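Local coordinates for oxysterol-binding protein homolog 1 (Saccharomyces cerevisiae, PDB 5H28) that carries sterols and other lipids between membranes and is targeted to the nucleus-vacuole junction when its ankyrin repeats, the part modelled here, interact with NVJ1, at residues Pro3-Lys8 with Lys27-Leu32; Gly16-Leu21 with Ile57-His62; Leu105-Thr110 with Gln137-Thr142; Ser141-Glu146 with Ser169-Glu174. All blocks are in the same frame, centred on the assembly; numbering follows the deposited sequence.

Contact 1: residues Pro3-Lys8 with Lys27-Leu32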
loop_
_atom_site.group_PDB
_atom_site.type_symbol
_atom_site.label_atom_id
_atom_site.label_comp_id
_atom_site.label_asym_id
_atom_site.label_seq_id
_atom_site.Cartn_x
_atom_site.Cartn_y
_atom_site.Cartn_z
ATOM N N PRO A 3 10.514 -24.583 -18.652
ATOM C CA PRO A 3 11.360 -23.883 -19.621
ATOM C C PRO A 3 10.642 -23.749 -20.960
ATOM O O PRO A 3 10.777 -22.742 -21.653
ATOM C CB PRO A 3 12.589 -24.785 -19.717
ATOM C CG PRO A 3 12.684 -25.354 -18.337
ATOM C CD PRO A 3 11.244 -25.710 -18.044
ATOM N N LEU A 4 9.873 -24.771 -21.319
ATOM C CA LEU A 4 9.136 -24.746 -22.573
ATOM C C LEU A 4 8.060 -23.667 -22.524
ATOM O O LEU A 4 7.884 -22.914 -23.480
ATOM C CB LEU A 4 8.507 -26.116 -22.851
ATOM C CG LEU A 4 7.714 -26.253 -24.156
ATOM C CD1 LEU A 4 7.724 -27.705 -24.612
ATOM C CD2 LEU A 4 6.291 -25.754 -23.951
ATOM N N LEU A 5 7.348 -23.584 -21.405
ATOM C CA LEU A 5 6.298 -22.582 -21.259
ATOM C C LEU A 5 6.856 -21.162 -21.278
ATOM O O LEU A 5 6.236 -20.254 -21.832
ATOM C CB LEU A 5 5.519 -22.816 -19.962
ATOM C CG LEU A 5 4.635 -24.063 -19.924
ATOM C CD1 LEU A 5 4.105 -24.265 -18.517
ATOM C CD2 LEU A 5 3.489 -23.921 -20.916
ATOM N N LYS A 6 8.026 -20.975 -20.676
ATOM C CA LYS A 6 8.664 -19.664 -20.632
ATOM C C LYS A 6 9.081 -19.205 -22.026
ATOM O O LYS A 6 8.850 -18.057 -22.405
ATOM C CB LYS A 6 9.888 -19.709 -19.714
ATOM C CG LYS A 6 10.669 -18.408 -19.651
ATOM C CD LYS A 6 11.833 -18.522 -18.678
ATOM C CE LYS A 6 12.705 -17.282 -18.698
ATOM N NZ LYS A 6 13.383 -17.099 -20.012
ATOM N N LEU A 7 9.695 -20.105 -22.787
ATOM C CA LEU A 7 10.138 -19.788 -24.141
ATOM C C LEU A 7 8.931 -19.469 -25.022
ATOM O O LEU A 7 8.971 -18.550 -25.841
ATOM C CB LEU A 7 10.916 -20.970 -24.726
ATOM C CG LEU A 7 11.570 -20.765 -26.095
ATOM C CD1 LEU A 7 12.670 -19.718 -25.981
ATOM C CD2 LEU A 7 12.145 -22.087 -26.594
ATOM N N LYS A 8 7.865 -20.242 -24.842
ATOM C CA LYS A 8 6.627 -20.073 -25.595
ATOM C C LYS A 8 6.008 -18.707 -25.314
ATOM O O LYS A 8 5.596 -17.992 -26.228
ATOM C CB LYS A 8 5.632 -21.171 -25.204
ATOM C CG LYS A 8 4.275 -21.077 -25.881
ATOM C CD LYS A 8 3.250 -21.985 -25.204
ATOM C CE LYS A 8 3.659 -23.445 -25.249
ATOM N NZ LYS A 8 3.688 -23.968 -26.641
ATOM N N LYS A 27 -5.550 -21.594 -25.170
ATOM C CA LYS A 27 -5.420 -22.951 -25.701
ATOM C C LYS A 27 -4.201 -23.758 -25.259
ATOM O O LYS A 27 -4.268 -24.985 -25.170
ATOM C CB LYS A 27 -5.452 -22.916 -27.235
ATOM C CG LYS A 27 -6.728 -22.335 -27.813
ATOM C CD LYS A 27 -6.468 -21.021 -28.521
ATOM C CE LYS A 27 -7.764 -20.289 -28.792
ATOM N NZ LYS A 27 -8.482 -20.016 -27.521
ATOM N N GLN A 28 -3.088 -23.088 -24.979
ATOM C CA GLN A 28 -1.881 -23.809 -24.593
ATOM C C GLN A 28 -1.485 -23.747 -23.124
ATOM O O GLN A 28 -0.777 -24.628 -22.636
ATOM C CB GLN A 28 -0.721 -23.364 -25.483
ATOM C CG GLN A 28 -0.884 -23.830 -26.925
ATOM C CD GLN A 28 0.210 -23.325 -27.837
ATOM O OE1 GLN A 28 1.383 -23.323 -27.472
ATOM N NE2 GLN A 28 -0.168 -22.904 -29.039
ATOM N N PHE A 29 -1.931 -22.720 -22.410
ATOM C CA PHE A 29 -1.610 -22.629 -20.990
ATOM C C PHE A 29 -2.737 -23.246 -20.173
ATOM O O PHE A 29 -3.440 -22.566 -19.428
ATOM C CB PHE A 29 -1.367 -21.175 -20.580
ATOM C CG PHE A 29 0.035 -20.709 -20.845
ATOM C CD1 PHE A 29 0.519 -20.622 -22.146
ATOM C CD2 PHE A 29 0.888 -20.404 -19.791
ATOM C CE1 PHE A 29 1.836 -20.240 -22.392
ATOM C CE2 PHE A 29 2.203 -20.023 -20.028
ATOM C CZ PHE A 29 2.678 -19.941 -21.330
ATOM N N GLN A 30 -2.892 -24.554 -20.341
ATOM C CA GLN A 30 -3.916 -25.330 -19.660
ATOM C C GLN A 30 -3.267 -26.651 -19.240
ATOM O O GLN A 30 -2.304 -27.094 -19.862
ATOM C CB GLN A 30 -5.082 -25.617 -20.608
ATOM C CG GLN A 30 -5.661 -24.384 -21.293
ATOM C CD GLN A 30 -6.284 -23.410 -20.316
ATOM O OE1 GLN A 30 -7.107 -23.792 -19.484
ATOM N NE2 GLN A 30 -5.902 -22.141 -20.416
ATOM N N PRO A 31 -3.784 -27.302 -18.183
ATOM C CA PRO A 31 -4.920 -26.877 -17.361
ATOM C C PRO A 31 -4.526 -25.832 -16.323
ATOM O O PRO A 31 -3.348 -25.511 -16.167
ATOM C CB PRO A 31 -5.376 -28.181 -16.720
ATOM C CG PRO A 31 -4.075 -28.872 -16.474
ATOM C CD PRO A 31 -3.325 -28.643 -17.773
ATOM N N LEU A 32 -5.521 -25.312 -15.610
ATOM C CA LEU A 32 -5.292 -24.295 -14.591
ATOM C C LEU A 32 -4.576 -24.853 -13.366
ATOM O O LEU A 32 -3.965 -24.101 -12.605
ATOM C CB LEU A 32 -6.626 -23.676 -14.159
ATOM C CG LEU A 32 -6.577 -22.514 -13.161
ATOM C CD1 LEU A 32 -5.961 -21.290 -13.828
ATOM C CD2 LEU A 32 -7.985 -22.192 -12.674
#

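Contact 2: residues Gly16-Leu21 with Ile57-His62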
loop_
_atom_site.group_PDB
_atom_site.type_symbol
_atom_site.label_atom_id
_atom_site.label_comp_id
_atom_site.label_asym_id
_atom_site.label_seq_id
_atom_site.Cartn_x
_atom_site.Cartn_y
_atom_site.Cartn_z
ATOM N N GLY A 16 4.395 -9.159 -30.040
ATOM C CA GLY A 16 3.574 -7.990 -29.765
ATOM C C GLY A 16 2.082 -7.935 -30.046
ATOM O O GLY A 16 1.517 -6.842 -30.067
ATOM N N SER A 17 1.432 -9.071 -30.263
ATOM C CA SER A 17 -0.008 -9.069 -30.517
ATOM C C SER A 17 -0.782 -9.572 -29.303
ATOM O O SER A 17 -0.632 -10.728 -28.908
ATOM C CB SER A 17 -0.340 -9.951 -31.722
ATOM O OG SER A 17 -1.738 -10.167 -31.821
ATOM N N PHE A 18 -1.613 -8.722 -28.705
ATOM C CA PHE A 18 -2.378 -9.182 -27.553
ATOM C C PHE A 18 -3.399 -10.244 -27.957
ATOM O O PHE A 18 -3.548 -11.250 -27.272
ATOM C CB PHE A 18 -3.096 -8.034 -26.840
ATOM C CG PHE A 18 -3.833 -8.476 -25.607
ATOM C CD1 PHE A 18 -3.134 -8.932 -24.493
ATOM C CD2 PHE A 18 -5.223 -8.494 -25.579
ATOM C CE1 PHE A 18 -3.813 -9.405 -23.368
ATOM C CE2 PHE A 18 -5.906 -8.965 -24.463
ATOM C CZ PHE A 18 -5.202 -9.420 -23.357
ATOM N N PRO A 19 -4.127 -10.033 -29.069
ATOM C CA PRO A 19 -5.105 -11.051 -29.465
ATOM C C PRO A 19 -4.459 -12.434 -29.594
ATOM O O PRO A 19 -5.035 -13.444 -29.181
ATOM C CB PRO A 19 -5.626 -10.521 -30.796
ATOM C CG PRO A 19 -5.594 -9.047 -30.585
ATOM C CD PRO A 19 -4.246 -8.836 -29.920
ATOM N N ASN A 20 -3.257 -12.471 -30.162
ATOM C CA ASN A 20 -2.526 -13.725 -30.334
ATOM C C ASN A 20 -2.128 -14.317 -28.980
ATOM O O ASN A 20 -2.206 -15.529 -28.772
ATOM C CB ASN A 20 -1.282 -13.487 -31.191
ATOM C CG ASN A 20 -0.422 -14.725 -31.336
ATOM O OD1 ASN A 20 -0.842 -15.729 -31.915
ATOM N ND2 ASN A 20 0.796 -14.659 -30.809
ATOM N N LEU A 21 -1.694 -13.455 -28.065
ATOM C CA LEU A 21 -1.300 -13.887 -26.727
ATOM C C LEU A 21 -2.499 -14.494 -26.002
ATOM O O LEU A 21 -2.400 -15.554 -25.388
ATOM C CB LEU A 21 -0.767 -12.695 -25.925
ATOM C CG LEU A 21 -0.494 -12.955 -24.440
ATOM C CD1 LEU A 21 0.670 -13.921 -24.290
ATOM C CD2 LEU A 21 -0.191 -11.643 -23.730
ATOM N N ILE A 57 1.357 -4.688 -22.730
ATOM C CA ILE A 57 1.453 -4.556 -21.285
ATOM C C ILE A 57 0.146 -3.995 -20.727
ATOM O O ILE A 57 -0.369 -4.475 -19.710
ATOM C CB ILE A 57 2.643 -3.652 -20.911
ATOM C CG1 ILE A 57 3.940 -4.383 -21.269
ATOM C CG2 ILE A 57 2.597 -3.282 -19.427
ATOM C CD1 ILE A 57 5.152 -3.504 -21.299
ATOM N N LYS A 58 -0.403 -2.989 -21.397
ATOM C CA LYS A 58 -1.649 -2.405 -20.933
ATOM C C LYS A 58 -2.796 -3.409 -20.952
ATOM O O LYS A 58 -3.580 -3.479 -20.005
ATOM C CB LYS A 58 -2.036 -1.198 -21.781
ATOM C CG LYS A 58 -3.337 -0.598 -21.331
ATOM C CD LYS A 58 -3.854 0.462 -22.259
ATOM C CE LYS A 58 -5.286 0.806 -21.902
ATOM N NZ LYS A 58 -5.915 1.701 -22.874
ATOM N N GLU A 59 -2.908 -4.176 -22.033
ATOM C CA GLU A 59 -3.976 -5.163 -22.138
ATOM C C GLU A 59 -3.858 -6.227 -21.051
ATOM O O GLU A 59 -4.860 -6.655 -20.488
ATOM C CB GLU A 59 -3.965 -5.838 -23.511
ATOM C CG GLU A 59 -4.278 -4.920 -24.687
ATOM C CD GLU A 59 -5.634 -4.250 -24.584
ATOM O OE1 GLU A 59 -6.596 -4.896 -24.123
ATOM O OE2 GLU A 59 -5.738 -3.074 -24.984
ATOM N N ILE A 60 -2.635 -6.659 -20.761
ATOM C CA ILE A 60 -2.424 -7.665 -19.728
ATOM C C ILE A 60 -2.929 -7.149 -18.382
ATOM O O ILE A 60 -3.658 -7.837 -17.671
ATOM C CB ILE A 60 -0.923 -8.018 -19.602
ATOM C CG1 ILE A 60 -0.478 -8.840 -20.813
ATOM C CG2 ILE A 60 -0.669 -8.791 -18.313
ATOM C CD1 ILE A 60 1.020 -9.082 -20.862
ATOM N N VAL A 61 -2.552 -5.921 -18.046
ATOM C CA VAL A 61 -2.959 -5.329 -16.781
ATOM C C VAL A 61 -4.461 -5.071 -16.686
ATOM O O VAL A 61 -5.089 -5.404 -15.680
ATOM C CB VAL A 61 -2.187 -4.014 -16.517
ATOM C CG1 VAL A 61 -2.771 -3.291 -15.315
ATOM C CG2 VAL A 61 -0.713 -4.325 -16.271
ATOM N N HIS A 62 -5.046 -4.493 -17.728
ATOM C CA HIS A 62 -6.472 -4.202 -17.696
ATOM C C HIS A 62 -7.354 -5.441 -17.758
ATOM O O HIS A 62 -8.479 -5.429 -17.256
ATOM C CB HIS A 62 -6.839 -3.235 -18.821
ATOM C CG HIS A 62 -6.351 -1.837 -18.589
ATOM N ND1 HIS A 62 -6.652 -1.124 -17.449
ATOM C CD2 HIS A 62 -5.588 -1.023 -19.350
ATOM C CE1 HIS A 62 -6.090 0.070 -17.518
ATOM N NE2 HIS A 62 -5.438 0.157 -18.663
#

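Contact 3: residues Leu105-Thr110 with Gln137-Thr142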
loop_
_atom_site.group_PDB
_atom_site.type_symbol
_atom_site.label_atom_id
_atom_site.label_comp_id
_atom_site.label_asym_id
_atom_site.label_seq_id
_atom_site.Cartn_x
_atom_site.Cartn_y
_atom_site.Cartn_z
ATOM N N LEU A 105 2.358 1.924 -14.515
ATOM C CA LEU A 105 2.223 1.123 -13.308
ATOM C C LEU A 105 1.951 1.986 -12.073
ATOM O O LEU A 105 1.122 1.631 -11.231
ATOM C CB LEU A 105 3.481 0.274 -13.097
ATOM C CG LEU A 105 3.729 -0.850 -14.109
ATOM C CD1 LEU A 105 5.093 -1.478 -13.839
ATOM C CD2 LEU A 105 2.620 -1.895 -14.022
ATOM N N LEU A 106 2.631 3.128 -11.970
ATOM C CA LEU A 106 2.438 4.015 -10.826
ATOM C C LEU A 106 1.037 4.621 -10.775
ATOM O O LEU A 106 0.618 5.118 -9.733
ATOM C CB LEU A 106 3.494 5.126 -10.822
ATOM C CG LEU A 106 4.901 4.657 -10.431
ATOM C CD1 LEU A 106 5.895 5.791 -10.562
ATOM C CD2 LEU A 106 4.875 4.135 -9.003
ATOM N N ASP A 107 0.313 4.574 -11.891
ATOM C CA ASP A 107 -1.045 5.115 -11.922
ATOM C C ASP A 107 -2.112 4.064 -11.624
ATOM O O ASP A 107 -3.298 4.379 -11.577
ATOM C CB ASP A 107 -1.354 5.752 -13.282
ATOM C CG ASP A 107 -0.626 7.065 -13.497
ATOM O OD1 ASP A 107 -0.333 7.759 -12.499
ATOM O OD2 ASP A 107 -0.360 7.411 -14.668
ATOM N N GLN A 108 -1.701 2.817 -11.421
ATOM C CA GLN A 108 -2.664 1.753 -11.148
ATOM C C GLN A 108 -3.110 1.717 -9.693
ATOM O O GLN A 108 -2.317 1.937 -8.783
ATOM C CB GLN A 108 -2.078 0.399 -11.542
ATOM C CG GLN A 108 -1.684 0.327 -13.004
ATOM C CD GLN A 108 -2.777 0.851 -13.910
ATOM O OE1 GLN A 108 -3.863 0.277 -13.987
ATOM N NE2 GLN A 108 -2.500 1.956 -14.591
ATOM N N PRO A 109 -4.398 1.431 -9.464
ATOM C CA PRO A 109 -4.999 1.359 -8.129
ATOM C C PRO A 109 -4.295 0.453 -7.117
ATOM O O PRO A 109 -4.182 0.805 -5.943
ATOM C CB PRO A 109 -6.419 0.878 -8.420
ATOM C CG PRO A 109 -6.704 1.474 -9.754
ATOM C CD PRO A 109 -5.419 1.216 -10.504
ATOM N N THR A 110 -3.812 -0.699 -7.567
ATOM C CA THR A 110 -3.174 -1.650 -6.659
ATOM C C THR A 110 -1.652 -1.642 -6.609
ATOM O O THR A 110 -1.055 -2.511 -5.978
ATOM C CB THR A 110 -3.606 -3.094 -6.980
ATOM O OG1 THR A 110 -3.125 -3.461 -8.280
ATOM C CG2 THR A 110 -5.117 -3.217 -6.951
ATOM N N GLN A 137 9.716 9.942 -8.208
ATOM C CA GLN A 137 9.737 10.691 -6.958
ATOM C C GLN A 137 8.574 11.672 -6.904
ATOM O O GLN A 137 7.901 11.794 -5.881
ATOM C CB GLN A 137 11.060 11.453 -6.830
ATOM C CG GLN A 137 11.190 12.276 -5.559
ATOM C CD GLN A 137 11.235 11.417 -4.314
ATOM O OE1 GLN A 137 12.131 10.586 -4.150
ATOM N NE2 GLN A 137 10.267 11.613 -3.425
ATOM N N VAL A 138 8.343 12.370 -8.009
ATOM C CA VAL A 138 7.258 13.336 -8.074
ATOM C C VAL A 138 5.907 12.634 -7.987
ATOM O O VAL A 138 5.014 13.094 -7.277
ATOM C CB VAL A 138 7.337 14.178 -9.366
ATOM C CG1 VAL A 138 6.143 15.117 -9.457
ATOM C CG2 VAL A 138 8.631 14.983 -9.373
ATOM N N LYS A 139 5.754 11.516 -8.692
ATOM C CA LYS A 139 4.489 10.788 -8.639
ATOM C C LYS A 139 4.232 10.276 -7.225
ATOM O O LYS A 139 3.103 10.316 -6.736
ATOM C CB LYS A 139 4.487 9.624 -9.634
ATOM C CG LYS A 139 4.184 10.051 -11.062
ATOM C CD LYS A 139 4.088 8.852 -11.984
ATOM C CE LYS A 139 3.563 9.244 -13.353
ATOM N NZ LYS A 139 2.165 9.767 -13.278
ATOM N N ARG A 140 5.277 9.805 -6.558
ATOM C CA ARG A 140 5.103 9.329 -5.195
ATOM C C ARG A 140 4.713 10.476 -4.267
ATOM O O ARG A 140 3.822 10.321 -3.426
ATOM C CB ARG A 140 6.378 8.671 -4.663
ATOM C CG ARG A 140 6.278 8.369 -3.169
ATOM C CD ARG A 140 7.443 7.559 -2.645
ATOM N NE ARG A 140 7.418 6.188 -3.137
ATOM C CZ ARG A 140 8.288 5.254 -2.766
ATOM N NH1 ARG A 140 8.201 4.030 -3.261
ATOM N NH2 ARG A 140 9.242 5.548 -1.894
ATOM N N SER A 141 5.366 11.627 -4.420
ATOM C CA SER A 141 5.064 12.764 -3.555
ATOM C C SER A 141 3.620 13.217 -3.732
ATOM O O SER A 141 2.955 13.584 -2.759
ATOM C CB SER A 141 6.036 13.926 -3.815
ATOM O OG SER A 141 5.914 14.446 -5.126
ATOM N N THR A 142 3.126 13.168 -4.964
ATOM C CA THR A 142 1.752 13.561 -5.234
ATOM C C THR A 142 0.806 12.576 -4.555
ATOM O O THR A 142 -0.165 12.977 -3.908
ATOM C CB THR A 142 1.470 13.597 -6.752
ATOM O OG1 THR A 142 2.266 14.624 -7.356
ATOM C CG2 THR A 142 0.003 13.884 -7.019
#

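Contact 4: residues Ser141-Glu146 with Ser169-Glu174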
loop_
_atom_site.group_PDB
_atom_site.type_symbol
_atom_site.label_atom_id
_atom_site.label_comp_id
_atom_site.label_asym_id
_atom_site.label_seq_id
_atom_site.Cartn_x
_atom_site.Cartn_y
_atom_site.Cartn_z
ATOM N N SER A 141 5.366 11.627 -4.420
ATOM C CA SER A 141 5.064 12.764 -3.555
ATOM C C SER A 141 3.620 13.217 -3.732
ATOM O O SER A 141 2.955 13.584 -2.759
ATOM C CB SER A 141 6.036 13.926 -3.815
ATOM O OG SER A 141 5.914 14.446 -5.126
ATOM N N THR A 142 3.126 13.168 -4.964
ATOM C CA THR A 142 1.752 13.561 -5.234
ATOM C C THR A 142 0.806 12.576 -4.555
ATOM O O THR A 142 -0.165 12.977 -3.908
ATOM C CB THR A 142 1.470 13.597 -6.752
ATOM O OG1 THR A 142 2.266 14.624 -7.356
ATOM C CG2 THR A 142 0.003 13.884 -7.019
ATOM N N TYR A 143 1.098 11.287 -4.689
ATOM C CA TYR A 143 0.265 10.260 -4.075
ATOM C C TYR A 143 0.257 10.400 -2.553
ATOM O O TYR A 143 -0.782 10.241 -1.913
ATOM C CB TYR A 143 0.764 8.859 -4.442
ATOM C CG TYR A 143 -0.011 7.767 -3.744
ATOM C CD1 TYR A 143 -1.286 7.405 -4.177
ATOM C CD2 TYR A 143 0.509 7.132 -2.618
ATOM C CE1 TYR A 143 -2.025 6.439 -3.503
ATOM C CE2 TYR A 143 -0.222 6.166 -1.935
ATOM C CZ TYR A 143 -1.489 5.824 -2.384
ATOM O OH TYR A 143 -2.224 4.874 -1.715
ATOM N N VAL A 144 1.419 10.681 -1.974
ATOM C CA VAL A 144 1.521 10.841 -0.531
ATOM C C VAL A 144 0.638 11.994 -0.053
ATOM O O VAL A 144 -0.082 11.862 0.939
ATOM C CB VAL A 144 2.991 11.086 -0.107
ATOM C CG1 VAL A 144 3.059 11.518 1.353
ATOM C CG2 VAL A 144 3.798 9.810 -0.308
ATOM N N ALA A 145 0.684 13.115 -0.766
ATOM C CA ALA A 145 -0.122 14.270 -0.388
ATOM C C ALA A 145 -1.612 13.973 -0.535
ATOM O O ALA A 145 -2.410 14.321 0.338
ATOM C CB ALA A 145 0.261 15.483 -1.235
ATOM N N GLU A 146 -1.992 13.325 -1.628
ATOM C CA GLU A 146 -3.402 13.009 -1.842
ATOM C C GLU A 146 -3.920 11.992 -0.830
ATOM O O GLU A 146 -5.072 12.064 -0.409
ATOM C CB GLU A 146 -3.627 12.513 -3.271
ATOM C CG GLU A 146 -3.436 13.612 -4.309
ATOM C CD GLU A 146 -3.699 13.147 -5.726
ATOM O OE1 GLU A 146 -3.708 14.002 -6.636
ATOM O OE2 GLU A 146 -3.893 11.930 -5.932
ATOM N N SER A 169 -4.449 -0.861 2.864
ATOM C CA SER A 169 -3.696 -0.766 1.616
ATOM C C SER A 169 -2.219 -1.079 1.821
ATOM O O SER A 169 -1.549 -0.446 2.640
ATOM C CB SER A 169 -3.827 0.639 1.027
ATOM O OG SER A 169 -2.797 0.890 0.085
ATOM N N PRO A 170 -1.686 -2.061 1.075
ATOM C CA PRO A 170 -0.269 -2.403 1.229
ATOM C C PRO A 170 0.651 -1.200 1.008
ATOM O O PRO A 170 1.621 -1.010 1.735
ATOM C CB PRO A 170 -0.068 -3.494 0.177
ATOM C CG PRO A 170 -1.404 -4.171 0.152
ATOM C CD PRO A 170 -2.358 -2.997 0.156
ATOM N N ARG A 171 0.331 -0.384 0.009
ATOM C CA ARG A 171 1.141 0.788 -0.295
ATOM C C ARG A 171 1.088 1.831 0.819
ATOM O O ARG A 171 2.088 2.478 1.121
ATOM C CB ARG A 171 0.678 1.424 -1.605
ATOM C CG ARG A 171 1.625 2.485 -2.138
ATOM C CD ARG A 171 1.051 3.176 -3.356
ATOM N NE ARG A 171 2.023 4.070 -3.973
ATOM C CZ ARG A 171 1.761 4.859 -5.007
ATOM N NH1 ARG A 171 0.549 4.868 -5.544
ATOM N NH2 ARG A 171 2.713 5.635 -5.505
ATOM N N ASN A 172 -0.077 1.997 1.433
ATOM C CA ASN A 172 -0.200 2.981 2.497
ATOM C C ASN A 172 0.499 2.571 3.783
ATOM O O ASN A 172 0.770 3.410 4.637
ATOM C CB ASN A 172 -1.671 3.288 2.764
ATOM C CG ASN A 172 -2.309 4.058 1.630
ATOM O OD1 ASN A 172 -1.611 4.627 0.784
ATOM N ND2 ASN A 172 -3.633 4.093 1.607
ATOM N N ALA A 173 0.806 1.285 3.916
ATOM C CA ALA A 173 1.492 0.806 5.108
ATOM C C ALA A 173 2.811 1.559 5.289
ATOM O O ALA A 173 3.260 1.773 6.414
ATOM C CB ALA A 173 1.751 -0.686 4.993
ATOM N N GLU A 174 3.423 1.966 4.178
ATOM C CA GLU A 174 4.688 2.694 4.222
ATOM C C GLU A 174 4.597 4.159 3.797
ATOM O O GLU A 174 5.478 4.953 4.128
ATOM C CB GLU A 174 5.736 1.995 3.348
ATOM C CG GLU A 174 6.783 1.206 4.122
ATOM C CD GLU A 174 6.192 0.066 4.927
ATOM O OE1 GLU A 174 5.591 -0.845 4.319
ATOM O OE2 GLU A 174 6.329 0.082 6.170
HETATM O O HOH W 1 -4.779 5.956 -0.370
#

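Contact 1: residues Pro3-Lys8 with Lys27-Leu32
L5 and K8, one helical turn apart on helix 2-15, meet Q28, the last residue of helix 18-28, and F29 just beyond it. The apolar part is centred on the F29 ring. L5 sends its CD2 branch over one face as a CH-pi contact, the methyl 4.2 Å from the ring centroid but offset toward the rim, near CZ and CE2. At that rim the F29 CZ atom also reaches the L5 backbone oxygen O, 3.6 Å away. K8 adds its aliphatic chain obliquely, with CD 3.6 Å from F29 CE1.

The polar part is a single hydrogen bond from K8 NZ to Q28 OE1, modelled at 2.5 Å; this is too short for an ordinary N-H...O bond, so its exact geometry is doubtful. K8 leaves the backbone with CG anti to N (chi1 178°) and bends at its last two torsions, which brings NZ to the Q28 amide oxygen.

Helix 35-42 covers the apolar side, through N36, V37 and V40 on L5 and L41 on F29. F29 itself is the centre of an inverse gamma turn, where the chain leaves the helix. The arrangement is that of an antiparallel helical hairpin, the kind of paired-helix unit from which ankyrin domains are stacked.

Contact 2: residues Gly16-Leu21 with Ile57-His62
F18 lies with one ring face against E59, where the first turn of helix 18-28 packs on helix 54-64. This is helix-to-helix packing that joins an N-terminal helix to the predicted first ankyrin repeat, and no hydrogen bond crosses it.

The tight part is the ring itself. E59 CB sits above its centre as a CH-pi contact, 3.3 Å from the centroid and 11° off the normal, so all six ring carbons lie close to the same methylene. F18 gets there because its CG stands anti to the backbone N (chi1 -177°), swinging the ring toward the neighbouring helix. Farther in, F18 CE1 lies 4.2 Å from I60 CG1, and L21 CD2 touches I60 CD1 at 4.0 Å, the two side chains crossing at about a right angle. L9 and L13 of helix 2-15 close on L21, A48 and L77 on I60, while H63 and W64 bring their rings up to F18 at inclined angles.

The looser side belongs to the rest of E59, which is partly exposed. Its chain bends at chi2 so that CG stays near the ring, 3.7 Å from F18 CG, while OE1 stands 4.1 Å from F18 CD2, with the carboxylate plane well inclined to the ring.

Behind F18, the helix start is fixed by S17 at the N-cap, whose OG accepts from N20 N at 3.2 Å with an N-H...O angle of 159°.

Contact 3: residues Leu105-Thr110 with Gln137-Thr142
K139 lays its chain across L106 and ends beside D107, linking residues 105-110 to the long helix 130-156. Here the predicted second ankyrin repeat meets the long helix that follows it, and a small apolar contact carries a salt bridge on its exposed side.

In the first shell, K139 CD rests 3.8 Å from L106 CD1 and 3.9 Å from L106 CB, the two side chains meeting at a slant. The lysine runs extended until its last torsion turns (chi4 -64°), and that bend carries the ammonium toward the carboxylate. K139 NZ then pairs with D107 OD1 at 3.3 Å; the hydrogen bond within this salt bridge is weak, and OD2 is farther from the nitrogen.

One step out, L106 also packs on L90 of helix 89-95 and on D113. On the next residue of the long helix, R140 forms a salt bridge through NE to D113 and a hydrogen bond through NH2 to Q122, adding a second tie between this helix and the preceding loops.

One residue before K139, V138 O takes two donors from the same face of its plane, T142 N at 3.0 Å and S141 OG at 2.7 Å.

Contact 4: residues Ser141-Glu146 with Ser169-Glu174
S169 OG stands 4.4 Å from Y143 OH, too far to bond; the serine hydroxyl accepts instead from N172 N at 3.2 Å, a capping bond at the turn that leads into helix 172-175.

Two residues on, R171 makes the broad contact. With CG anti to the backbone N (chi1 -169°) and the chain extended as far as NE, it runs past the tyrosine in the opposite sense and lays its guanidinium flat on one ring face. The planes are only 8° apart and R171 CZ is 3.7 Å from the centroid of the Y143 ring, at once a stack and a cation-pi contact; NH1 lies over the ring, and R171 CD reaches Y143 CE2 at 3.5 Å. The NE edge of the same group is held by a salt bridge to D113.

N172 then meets the ring at its edge. Y143 OH donates to N172 OD1 at 2.6 Å, approaching 28° out of the amide's carbonyl plane. A water bridges the same pair, donating to Y143 OH at 3.1 Å and accepting from N172 ND2 at 2.9 Å, while ND2 also bonds to I166 O of helix 160-167.

Y143 is thus fixed both over a face and at its hydroxyl, and the arginine's charge is probably shared between the pi cloud and the D113 carboxylate.

In the fold
From the N terminus, contact 1 closes the short hairpin of helices 2-15 and 18-28. Contact 2 crosses it: residues 16-21 start within that hairpin but reach forward to 57-62, so helix 18-28 is tied both back to the first helix and on to helix 54-64. Contact 3 follows in series, closing the span from helix 99-106 to helix 130-156; it meets contact 2 where V61 and H62 pack on Q108. Contact 4 begins where contact 3 ends, sharing S141 and T142, and loops on to 169-174. The long helix 130-156 thereby joins the N-terminal repeats to the later half of the chain, with D113 bound by R140 and R171 alike.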